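Local coordinates for protein interleukin 22 (Danio rerio, PDB 4O6K) that probably acts as a secreted helical cytokine of the IL-10 family, signalling through a cell-surface receptor in the zebrafish immune system, at residues A[49-58]-A[97-108]; A[16-26]-A[124-134]. One frame throughout, in Å; residues are numbered along the deposited sequence.

Contact 1. Residues A[49-58]-A[97-108]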
loop_
_atom_site.group_PDB
_atom_site.type_symbol
_atom_site.label_atom_id
_atom_site.label_comp_id
_atom_site.label_asym_id
_atom_site.label_seq_id
_atom_site.Cartn_x
_atom_site.Cartn_y
_atom_site.Cartn_z
ATOM N N CYS A 49 -4.705 -8.152 -7.433
ATOM C CA CYS A 49 -3.936 -7.445 -8.450
ATOM C C CYS A 49 -4.273 -5.956 -8.491
ATOM O O CYS A 49 -3.428 -5.138 -8.852
ATOM C CB CYS A 49 -4.159 -8.080 -9.823
ATOM S SG CYS A 49 -3.456 -9.737 -9.994
ATOM N N ILE A 50 -5.506 -5.608 -8.133
ATOM C CA ILE A 50 -5.895 -4.204 -8.036
ATOM C C ILE A 50 -5.087 -3.501 -6.951
ATOM O O ILE A 50 -4.516 -2.434 -7.180
ATOM C CB ILE A 50 -7.399 -4.040 -7.736
ATOM C CG1 ILE A 50 -8.234 -4.398 -8.966
ATOM C CG2 ILE A 50 -7.704 -2.611 -7.320
ATOM C CD1 ILE A 50 -9.715 -4.526 -8.683
ATOM N N ASN A 51 -5.030 -4.112 -5.772
ATOM C CA ASN A 51 -4.271 -3.550 -4.664
ATOM C C ASN A 51 -2.770 -3.622 -4.918
ATOM O O ASN A 51 -2.009 -2.787 -4.432
ATOM C CB ASN A 51 -4.620 -4.266 -3.357
ATOM C CG ASN A 51 -5.972 -3.852 -2.809
ATOM O OD1 ASN A 51 -6.158 -2.713 -2.380
ATOM N ND2 ASN A 51 -6.924 -4.778 -2.817
ATOM N N ALA A 52 -2.350 -4.625 -5.683
ATOM C CA ALA A 52 -0.948 -4.774 -6.051
ATOM C C ALA A 52 -0.489 -3.627 -6.940
ATOM O O ALA A 52 0.676 -3.230 -6.911
ATOM C CB ALA A 52 -0.722 -6.105 -6.751
ATOM N N ARG A 53 -1.414 -3.095 -7.731
ATOM C CA ARG A 53 -1.100 -1.993 -8.624
ATOM C C ARG A 53 -0.985 -0.710 -7.807
ATOM O O ARG A 53 -0.169 0.164 -8.105
ATOM C CB ARG A 53 -2.169 -1.852 -9.708
ATOM C CG ARG A 53 -1.672 -1.138 -10.945
ATOM C CD ARG A 53 -0.632 -2.037 -11.600
ATOM N NE ARG A 53 0.220 -1.363 -12.569
ATOM C CZ ARG A 53 0.785 -1.979 -13.602
ATOM N NH1 ARG A 53 0.583 -3.278 -13.786
ATOM N NH2 ARG A 53 1.555 -1.306 -14.446
ATOM N N ILE A 54 -1.826 -0.605 -6.783
ATOM C CA ILE A 54 -1.763 0.499 -5.832
ATOM C C ILE A 54 -0.465 0.428 -5.027
ATOM O O ILE A 54 0.153 1.452 -4.727
ATOM C CB ILE A 54 -2.976 0.483 -4.875
ATOM C CG1 ILE A 54 -4.270 0.735 -5.653
ATOM C CG2 ILE A 54 -2.814 1.518 -3.772
ATOM C CD1 ILE A 54 -5.525 0.636 -4.805
ATOM N N LEU A 55 -0.050 -0.793 -4.701
ATOM C CA LEU A 55 1.203 -1.025 -3.987
ATOM C C LEU A 55 2.373 -0.510 -4.817
ATOM O O LEU A 55 3.315 0.080 -4.284
ATOM C CB LEU A 55 1.384 -2.510 -3.672
ATOM C CG LEU A 55 2.671 -2.864 -2.925
ATOM C CD1 LEU A 55 2.742 -2.117 -1.602
ATOM C CD2 LEU A 55 2.774 -4.364 -2.705
ATOM N N LYS A 56 2.300 -0.751 -6.124
ATOM C CA LYS A 56 3.300 -0.267 -7.072
ATOM C C LYS A 56 3.455 1.241 -6.988
ATOM O O LYS A 56 4.569 1.766 -6.936
ATOM C CB LYS A 56 2.903 -0.645 -8.500
ATOM C CG LYS A 56 3.864 -0.167 -9.576
ATOM C CD LYS A 56 3.519 -0.816 -10.908
ATOM C CE LYS A 56 4.463 -0.361 -12.008
ATOM N NZ LYS A 56 5.876 -0.645 -11.631
ATOM N N TYR A 57 2.318 1.929 -6.967
ATOM C CA TYR A 57 2.287 3.380 -6.858
ATOM C C TYR A 57 2.862 3.840 -5.524
ATOM O O TYR A 57 3.547 4.862 -5.453
ATOM C CB TYR A 57 0.859 3.898 -7.033
ATOM C CG TYR A 57 0.784 5.369 -7.365
ATOM C CD1 TYR A 57 0.882 5.808 -8.680
ATOM C CD2 TYR A 57 0.620 6.321 -6.369
ATOM C CE1 TYR A 57 0.816 7.152 -8.994
ATOM C CE2 TYR A 57 0.552 7.669 -6.672
ATOM C CZ TYR A 57 0.651 8.079 -7.987
ATOM O OH TYR A 57 0.585 9.418 -8.297
ATOM N N TYR A 58 2.569 3.083 -4.470
ATOM C CA TYR A 58 3.101 3.356 -3.138
ATOM C C TYR A 58 4.625 3.329 -3.116
ATOM O O TYR A 58 5.262 4.212 -2.543
ATOM C CB TYR A 58 2.554 2.346 -2.127
ATOM C CG TYR A 58 1.486 2.895 -1.209
ATOM C CD1 TYR A 58 0.180 3.060 -1.649
ATOM C CD2 TYR A 58 1.785 3.243 0.102
ATOM C CE1 TYR A 58 -0.799 3.560 -0.809
ATOM C CE2 TYR A 58 0.815 3.743 0.948
ATOM C CZ TYR A 58 -0.474 3.901 0.489
ATOM O OH TYR A 58 -1.442 4.399 1.329
ATOM N N ASP A 97 -3.386 -5.788 -16.758
ATOM C CA ASP A 97 -2.917 -4.504 -16.323
ATOM C C ASP A 97 -4.036 -3.652 -15.759
ATOM O O ASP A 97 -4.817 -3.111 -16.469
ATOM C CB ASP A 97 -2.252 -3.763 -17.473
ATOM C CG ASP A 97 -1.822 -2.362 -17.108
ATOM O OD1 ASP A 97 -1.818 -2.013 -15.946
ATOM O OD2 ASP A 97 -1.442 -1.629 -17.994
ATOM N N TYR A 98 -4.056 -3.541 -14.452
ATOM C CA TYR A 98 -5.101 -2.867 -13.702
ATOM C C TYR A 98 -4.885 -1.393 -13.492
ATOM O O TYR A 98 -5.555 -0.785 -12.704
ATOM C CB TYR A 98 -5.344 -3.542 -12.372
ATOM C CG TYR A 98 -6.116 -4.823 -12.408
ATOM C CD1 TYR A 98 -7.484 -4.855 -12.356
ATOM C CD2 TYR A 98 -5.480 -5.998 -12.449
ATOM C CE1 TYR A 98 -8.180 -6.045 -12.391
ATOM C CE2 TYR A 98 -6.173 -7.196 -12.484
ATOM C CZ TYR A 98 -7.529 -7.214 -12.444
ATOM O OH TYR A 98 -8.113 -8.414 -12.454
ATOM N N SER A 99 -3.950 -0.826 -14.213
ATOM C CA SER A 99 -3.889 0.597 -14.318
ATOM C C SER A 99 -5.242 1.138 -14.887
ATOM O O SER A 99 -5.627 2.224 -14.612
ATOM C CB SER A 99 -2.660 1.045 -15.078
ATOM O OG SER A 99 -1.480 0.337 -14.709
ATOM N N SER A 100 -6.000 0.332 -15.606
ATOM C CA SER A 100 -7.245 0.808 -16.196
ATOM C C SER A 100 -8.450 0.590 -15.282
ATOM O O SER A 100 -9.592 0.786 -15.699
ATOM C CB SER A 100 -7.485 0.116 -17.540
ATOM O OG SER A 100 -7.643 -1.283 -17.373
ATOM N N HIS A 101 -8.200 0.182 -14.041
ATOM C CA HIS A 101 -9.279 -0.011 -13.076
ATOM C C HIS A 101 -9.606 1.296 -12.346
ATOM O O HIS A 101 -8.703 2.059 -12.001
ATOM C CB HIS A 101 -8.918 -1.108 -12.070
ATOM C CG HIS A 101 -10.087 -1.596 -11.271
ATOM N ND1 HIS A 101 -10.549 -0.939 -10.151
ATOM C CD2 HIS A 101 -10.904 -2.661 -11.446
ATOM C CE1 HIS A 101 -11.590 -1.587 -9.661
ATOM N NE2 HIS A 101 -11.827 -2.635 -10.429
ATOM N N PRO A 102 -10.904 1.555 -12.110
ATOM C CA PRO A 102 -11.392 2.778 -11.455
ATOM C C PRO A 102 -10.813 3.035 -10.061
ATOM O O PRO A 102 -10.570 4.188 -9.708
ATOM C CB PRO A 102 -12.901 2.541 -11.343
ATOM C CG PRO A 102 -13.227 1.547 -12.377
ATOM C CD PRO A 102 -12.003 0.734 -12.652
ATOM N N LEU A 103 -10.596 1.977 -9.288
ATOM C CA LEU A 103 -10.127 2.120 -7.912
ATOM C C LEU A 103 -8.664 2.544 -7.827
ATOM O O LEU A 103 -8.285 3.300 -6.933
ATOM C CB LEU A 103 -10.342 0.817 -7.139
ATOM C CG LEU A 103 -11.809 0.456 -6.882
ATOM C CD1 LEU A 103 -11.928 -0.899 -6.204
ATOM C CD2 LEU A 103 -12.495 1.535 -6.056
ATOM N N VAL A 104 -7.843 2.117 -8.766
ATOM C CA VAL A 104 -6.483 2.506 -8.824
ATOM C C VAL A 104 -6.429 3.974 -9.179
ATOM O O VAL A 104 -5.770 4.689 -8.565
ATOM C CB VAL A 104 -5.689 1.675 -9.832
ATOM C CG1 VAL A 104 -4.277 2.142 -9.956
ATOM C CG2 VAL A 104 -5.731 0.225 -9.477
ATOM N N LYS A 105 -7.177 4.391 -10.174
ATOM C CA LYS A 105 -7.244 5.798 -10.539
ATOM C C LYS A 105 -7.753 6.652 -9.379
ATOM O O LYS A 105 -7.295 7.728 -9.169
ATOM C CB LYS A 105 -8.082 6.006 -11.780
ATOM C CG LYS A 105 -7.325 5.838 -13.070
ATOM C CD LYS A 105 -8.237 5.508 -14.199
ATOM C CE LYS A 105 -8.902 4.194 -13.908
ATOM N NZ LYS A 105 -8.434 3.046 -14.693
ATOM N N GLN A 106 -8.680 6.119 -8.623
ATOM C CA GLN A 106 -9.224 6.860 -7.486
ATOM C C GLN A 106 -8.181 7.248 -6.478
ATOM O O GLN A 106 -8.103 8.379 -6.055
ATOM C CB GLN A 106 -10.328 6.096 -6.791
ATOM C CG GLN A 106 -10.970 6.856 -5.659
ATOM C CD GLN A 106 -11.988 6.028 -4.902
ATOM O OE1 GLN A 106 -12.800 5.399 -5.483
ATOM N NE2 GLN A 106 -11.906 6.020 -3.620
ATOM N N PHE A 107 -7.362 6.282 -6.115
ATOM C CA PHE A 107 -6.285 6.529 -5.207
ATOM C C PHE A 107 -5.369 7.628 -5.734
ATOM O O PHE A 107 -5.087 8.578 -5.054
ATOM C CB PHE A 107 -5.495 5.288 -4.887
ATOM C CG PHE A 107 -4.319 5.577 -4.050
ATOM C CD1 PHE A 107 -4.486 5.979 -2.776
ATOM C CD2 PHE A 107 -3.044 5.520 -4.567
ATOM C CE1 PHE A 107 -3.423 6.296 -1.999
ATOM C CE2 PHE A 107 -1.958 5.830 -3.807
ATOM C CZ PHE A 107 -2.149 6.228 -2.517
ATOM N N LYS A 108 -4.914 7.437 -6.956
ATOM C CA LYS A 108 -4.064 8.377 -7.599
ATOM C C LYS A 108 -4.655 9.776 -7.646
ATOM O O LYS A 108 -4.014 10.749 -7.317
ATOM C CB LYS A 108 -3.784 7.875 -8.989
ATOM C CG LYS A 108 -2.909 6.648 -9.048
ATOM C CD LYS A 108 -2.155 6.579 -10.350
ATOM C CE LYS A 108 -2.660 5.465 -11.230
ATOM N NZ LYS A 108 -1.633 4.607 -11.864
HETATM O O HOH W 1 -2.068 -5.299 -12.981
#

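Contact 2. Residues A[16-26]-A[124-134]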
loop_
_atom_site.group_PDB
_atom_site.type_symbol
_atom_site.label_atom_id
_atom_site.label_comp_id
_atom_site.label_asym_id
_atom_site.label_seq_id
_atom_site.Cartn_x
_atom_site.Cartn_y
_atom_site.Cartn_z
ATOM N N LEU A 16 5.220 -1.674 9.696
ATOM C CA LEU A 16 4.095 -0.933 9.136
ATOM C C LEU A 16 3.259 -0.273 10.226
ATOM O O LEU A 16 2.788 0.853 10.062
ATOM C CB LEU A 16 3.225 -1.856 8.285
ATOM C CG LEU A 16 3.894 -2.315 6.990
ATOM C CD1 LEU A 16 3.075 -3.391 6.321
ATOM C CD2 LEU A 16 4.091 -1.135 6.054
ATOM N N ALA A 17 3.071 -0.985 11.331
ATOM C CA ALA A 17 2.375 -0.436 12.489
ATOM C C ALA A 17 3.160 0.736 13.069
ATOM O O ALA A 17 2.582 1.743 13.478
ATOM C CB ALA A 17 2.159 -1.508 13.542
ATOM N N ALA A 18 4.459 0.555 13.167
ATOM C CA ALA A 18 5.362 1.599 13.589
ATOM C C ALA A 18 5.194 2.831 12.674
ATOM O O ALA A 18 5.034 3.901 13.145
ATOM C CB ALA A 18 6.796 1.093 13.636
ATOM N N MET A 19 5.198 2.624 11.373
ATOM C CA MET A 19 5.029 3.709 10.448
ATOM C C MET A 19 3.731 4.455 10.685
ATOM O O MET A 19 3.740 5.625 10.721
ATOM C CB MET A 19 5.070 3.266 8.994
ATOM C CG MET A 19 6.421 3.092 8.394
ATOM S SD MET A 19 6.176 2.977 6.643
ATOM C CE MET A 19 6.827 4.502 6.211
ATOM N N THR A 20 2.651 3.729 10.851
ATOM C CA THR A 20 1.339 4.264 11.106
ATOM C C THR A 20 1.269 5.118 12.350
ATOM O O THR A 20 0.793 6.194 12.302
ATOM C CB THR A 20 0.264 3.152 11.152
ATOM O OG1 THR A 20 0.191 2.517 9.889
ATOM C CG2 THR A 20 -1.045 3.705 11.463
ATOM N N ASP A 21 1.821 4.617 13.430
ATOM C CA ASP A 21 1.832 5.311 14.712
ATOM C C ASP A 21 2.560 6.648 14.604
ATOM O O ASP A 21 2.123 7.652 15.166
ATOM C CB ASP A 21 2.487 4.446 15.791
ATOM C CG ASP A 21 2.271 4.996 17.188
ATOM O OD1 ASP A 21 1.215 5.619 17.422
ATOM O OD2 ASP A 21 3.158 4.811 18.048
ATOM N N THR A 22 3.636 6.683 13.856
ATOM C CA THR A 22 4.439 7.875 13.640
ATOM C C THR A 22 3.678 8.892 12.795
ATOM O O THR A 22 3.495 9.963 13.181
ATOM C CB THR A 22 5.808 7.524 12.968
ATOM O OG1 THR A 22 6.590 6.753 13.831
ATOM C CG2 THR A 22 6.563 8.707 12.613
ATOM N N ALA A 23 3.236 8.491 11.622
ATOM C CA ALA A 23 2.484 9.312 10.733
ATOM C C ALA A 23 1.292 9.910 11.430
ATOM O O ALA A 23 0.985 11.022 11.191
ATOM C CB ALA A 23 2.030 8.514 9.541
ATOM N N ARG A 24 0.614 9.160 12.276
ATOM C CA ARG A 24 -0.629 9.616 12.839
ATOM C C ARG A 24 -0.465 10.445 14.124
ATOM O O ARG A 24 -1.376 11.104 14.570
ATOM C CB ARG A 24 -1.618 8.468 12.974
ATOM C CG ARG A 24 -1.711 7.902 14.344
ATOM C CD ARG A 24 -2.820 6.893 14.481
ATOM N NE ARG A 24 -2.896 6.487 15.862
ATOM C CZ ARG A 24 -3.641 7.066 16.786
ATOM N NH1 ARG A 24 -4.409 8.127 16.527
ATOM N NH2 ARG A 24 -3.606 6.585 17.989
ATOM N N ASN A 25 0.719 10.391 14.690
ATOM C CA ASN A 25 1.115 11.314 15.723
ATOM C C ASN A 25 1.586 12.646 15.142
ATOM O O ASN A 25 2.463 13.245 15.692
ATOM C CB ASN A 25 2.223 10.698 16.566
ATOM C CG ASN A 25 2.363 11.347 17.908
ATOM O OD1 ASN A 25 1.417 11.439 18.647
ATOM N ND2 ASN A 25 3.553 11.779 18.228
ATOM N N GLU A 26 1.035 13.075 14.011
ATOM C CA GLU A 26 1.299 14.348 13.355
ATOM C C GLU A 26 -0.004 15.076 13.044
ATOM O O GLU A 26 -1.058 14.455 12.923
ATOM C CB GLU A 26 2.097 14.132 12.070
ATOM C CG GLU A 26 3.401 13.385 12.275
ATOM C CD GLU A 26 4.574 14.318 12.497
ATOM O OE1 GLU A 26 5.218 14.225 13.563
ATOM O OE2 GLU A 26 4.866 15.128 11.594
ATOM N N ASN A 124 2.462 11.741 4.464
ATOM C CA ASN A 124 2.271 11.195 5.805
ATOM C C ASN A 124 0.952 10.443 5.946
ATOM O O ASN A 124 0.886 9.405 6.606
ATOM C CB ASN A 124 2.339 12.310 6.850
ATOM C CG ASN A 124 3.758 12.759 7.133
ATOM O OD1 ASN A 124 4.709 11.997 6.959
ATOM N ND2 ASN A 124 3.909 14.003 7.571
ATOM N N LYS A 125 -0.095 10.975 5.323
ATOM C CA LYS A 125 -1.416 10.361 5.385
ATOM C C LYS A 125 -1.436 9.007 4.683
ATOM O O LYS A 125 -1.919 8.020 5.238
ATOM C CB LYS A 125 -2.466 11.289 4.771
ATOM C CG LYS A 125 -3.893 10.804 4.949
ATOM C CD LYS A 125 -4.892 11.819 4.420
ATOM C CE LYS A 125 -6.313 11.419 4.773
ATOM N NZ LYS A 125 -6.474 11.203 6.237
ATOM N N ALA A 126 -0.912 8.969 3.461
ATOM C CA ALA A 126 -0.839 7.731 2.692
ATOM C C ALA A 126 0.076 6.712 3.368
ATOM O O ALA A 126 -0.212 5.514 3.369
ATOM C CB ALA A 126 -0.364 8.015 1.277
ATOM N N ILE A 127 1.180 7.196 3.930
ATOM C CA ILE A 127 2.111 6.353 4.675
ATOM C C ILE A 127 1.406 5.638 5.825
ATOM O O ILE A 127 1.611 4.442 6.049
ATOM C CB ILE A 127 3.297 7.181 5.224
ATOM C CG1 ILE A 127 4.341 7.400 4.128
ATOM C CG2 ILE A 127 3.952 6.484 6.402
ATOM C CD1 ILE A 127 5.375 8.448 4.470
ATOM N N GLY A 128 0.557 6.372 6.536
ATOM C CA GLY A 128 -0.209 5.811 7.632
ATOM C C GLY A 128 -1.216 4.772 7.176
ATOM O O GLY A 128 -1.684 3.957 7.972
ATOM N N GLU A 129 -1.554 4.801 5.892
ATOM C CA GLU A 129 -2.527 3.871 5.336
ATOM C C GLU A 129 -1.876 2.626 4.736
ATOM O O GLU A 129 -2.571 1.718 4.286
ATOM C CB GLU A 129 -3.373 4.574 4.271
ATOM C CG GLU A 129 -4.183 5.748 4.801
ATOM C CD GLU A 129 -5.108 6.337 3.755
ATOM O OE1 GLU A 129 -5.483 5.609 2.814
ATOM O OE2 GLU A 129 -5.463 7.528 3.872
ATOM N N THR A 130 -0.547 2.580 4.743
ATOM C CA THR A 130 0.184 1.459 4.154
ATOM C C THR A 130 -0.155 0.136 4.838
ATOM O O THR A 130 -0.279 -0.899 4.183
ATOM C CB THR A 130 1.708 1.676 4.221
ATOM O OG1 THR A 130 2.024 3.011 3.811
ATOM C CG2 THR A 130 2.426 0.689 3.316
ATOM N N ASN A 131 -0.302 0.185 6.158
ATOM C CA ASN A 131 -0.663 -0.987 6.947
ATOM C C ASN A 131 -1.990 -1.577 6.472
ATOM O O ASN A 131 -2.141 -2.795 6.384
ATOM C CB ASN A 131 -0.741 -0.618 8.432
ATOM C CG ASN A 131 -0.782 -1.834 9.345
ATOM O OD1 ASN A 131 -0.800 -1.699 10.568
ATOM N ND2 ASN A 131 -0.768 -3.025 8.757
ATOM N N THR A 132 -2.946 -0.703 6.175
ATOM C CA THR A 132 -4.259 -1.114 5.683
ATOM C C THR A 132 -4.164 -1.772 4.303
ATOM O O THR A 132 -4.848 -2.760 4.024
ATOM C CB THR A 132 -5.227 0.087 5.613
ATOM O OG1 THR A 132 -5.406 0.634 6.926
ATOM C CG2 THR A 132 -6.582 -0.335 5.056
ATOM N N LEU A 133 -3.313 -1.219 3.445
ATOM C CA LEU A 133 -3.081 -1.778 2.116
ATOM C C LEU A 133 -2.503 -3.186 2.219
ATOM O O LEU A 133 -2.876 -4.081 1.461
ATOM C CB LEU A 133 -2.144 -0.874 1.311
ATOM C CG LEU A 133 -1.773 -1.311 -0.109
ATOM C CD1 LEU A 133 -3.019 -1.541 -0.958
ATOM C CD2 LEU A 133 -0.864 -0.280 -0.755
ATOM N N TYR A 134 -1.586 -3.366 3.166
ATOM C CA TYR A 134 -0.960 -4.658 3.426
ATOM C C TYR A 134 -2.004 -5.689 3.839
ATOM O O TYR A 134 -1.936 -6.855 3.453
ATOM C CB TYR A 134 0.096 -4.515 4.521
ATOM C CG TYR A 134 1.277 -5.448 4.393
ATOM C CD1 TYR A 134 2.148 -5.353 3.318
ATOM C CD2 TYR A 134 1.540 -6.402 5.369
ATOM C CE1 TYR A 134 3.236 -6.195 3.205
ATOM C CE2 TYR A 134 2.629 -7.246 5.265
ATOM C CZ TYR A 134 3.473 -7.138 4.180
ATOM O OH TYR A 134 4.558 -7.974 4.066
HETATM O O HOH W 2 1.644 1.743 7.331
#

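Contact 1. Residues A[49-58]-A[97-108]
Ile50 and Tyr98, like Ile54 and Val104, bring their CA atoms to 5.9 Å where helix 49-58 runs beside the turn 97-101 and helix 102-108; the two helix axes come within 9.4 Å at a crossing angle of -27°, a near-parallel pair. Ile50 suits its place by using both arms: CD1 lies over one face of the His101 imidazole in a CH-pi contact, 3.5 Å from the ring centroid, CG1 meets Tyr98 CD1, and CG2 packs on Val104 CG2. Cys49, tied by a disulfide to Cys94, sets CB against the same tyrosine. The other face of the imidazole carries Pro102, and ND1 accepts from Leu103 N at 3.0 Å, so His101 serves as both N-cap and packing surface. With CG anti to the backbone N (chi1 -157°) and a bend at chi2, Arg53 brings its guanidinium beneath Asp97 OD1, which sits over the centre of the flat group. NH1 and OD1 are 3.5 Å apart, a salt bridge of charges alone. Ser99 N donates to OD1, making an Asx turn, and Ser99 OG adds a second bond of 2.7 Å. Further along, Lys108 CG lies over the Tyr57 ring, 3.9 Å from its centroid, and Tyr57 CD2 meets the edge of Phe107. Tyr58 CE1 touches Phe107 CZ at 3.4 Å. Apolar and aromatic packing therefore carries this interface, with Arg53 adding a charge attraction that no hydrogen bond directs.

Contact 2. Residues A[16-26]-A[124-134]
A close, roughly antiparallel helix-helix packing joins Thr20 and Ala23 to Gly128 and the Asn124 carbonyl, where helix 16-24 of the N-terminal part of this all-helical cytokine crosses the break between helices 119-128 and 130-140. The axes of segments 16-24 and 124-128 approach to 8.3 Å at 146°, and the CA atoms of Thr20 and Gly128 are only 4.1 Å apart. A compact residue suits this closeness at Ala23, whose CB rests 3.3 Å from Asn124 O and 4.0 Å from Gly128 N, while the Gly128 backbone lies against Thr20. Thr20 turns OG1 to the side of its own backbone N (chi1 -63°), where it donates to a water at 3.0 Å; that water donates in turn to Ile127 O and accepts a weak bond from Asn131 N. Thr130 OG1 also donates to Ile127 O, at 2.7 Å, from the same face of the carbonyl plane as Thr130 N, so the carbonyl at the helix break is well supplied with donors. On the inner side, Leu16 forks: CD1 stands over one face of the Tyr134 ring, 3.6 Å from its centroid, and CD2 meets Thr130 CG2. The flexible Met19 bends at chi3 to bring CE tightly against Ile127 CG2, their side chains crossing at about a right angle. Helix 76-93 packs behind this apolar row, with Val79 on Leu16, Ile76 on Met19 and Leu83 on Thr130 and Tyr134, while Val62 of helix 47-62 touches Ile127.

Both contacts are partly buried and lie on opposite sides of the chain's centre, about 19 Å between centres, yet they share a boundary. Tyr58 of contact 1 reaches contact 2: its OH probably hydrogen-bonds Ala126 O at 2.6 Å, and its ring packs on Thr130 and Leu133. Helix 102-117 leads into helix 119-128, so the interfaces are also joined along the chain. Contact 1 pairs nearly parallel helices, with an aromatic cluster at one end, isoleucine and valine in the middle and a charged turn, partly exposed, at the other. In contact 2 roughly antiparallel helices approach more closely, with Ala23 and Gly128 near the closest point, and water and a helix-break carbonyl lie between the segments.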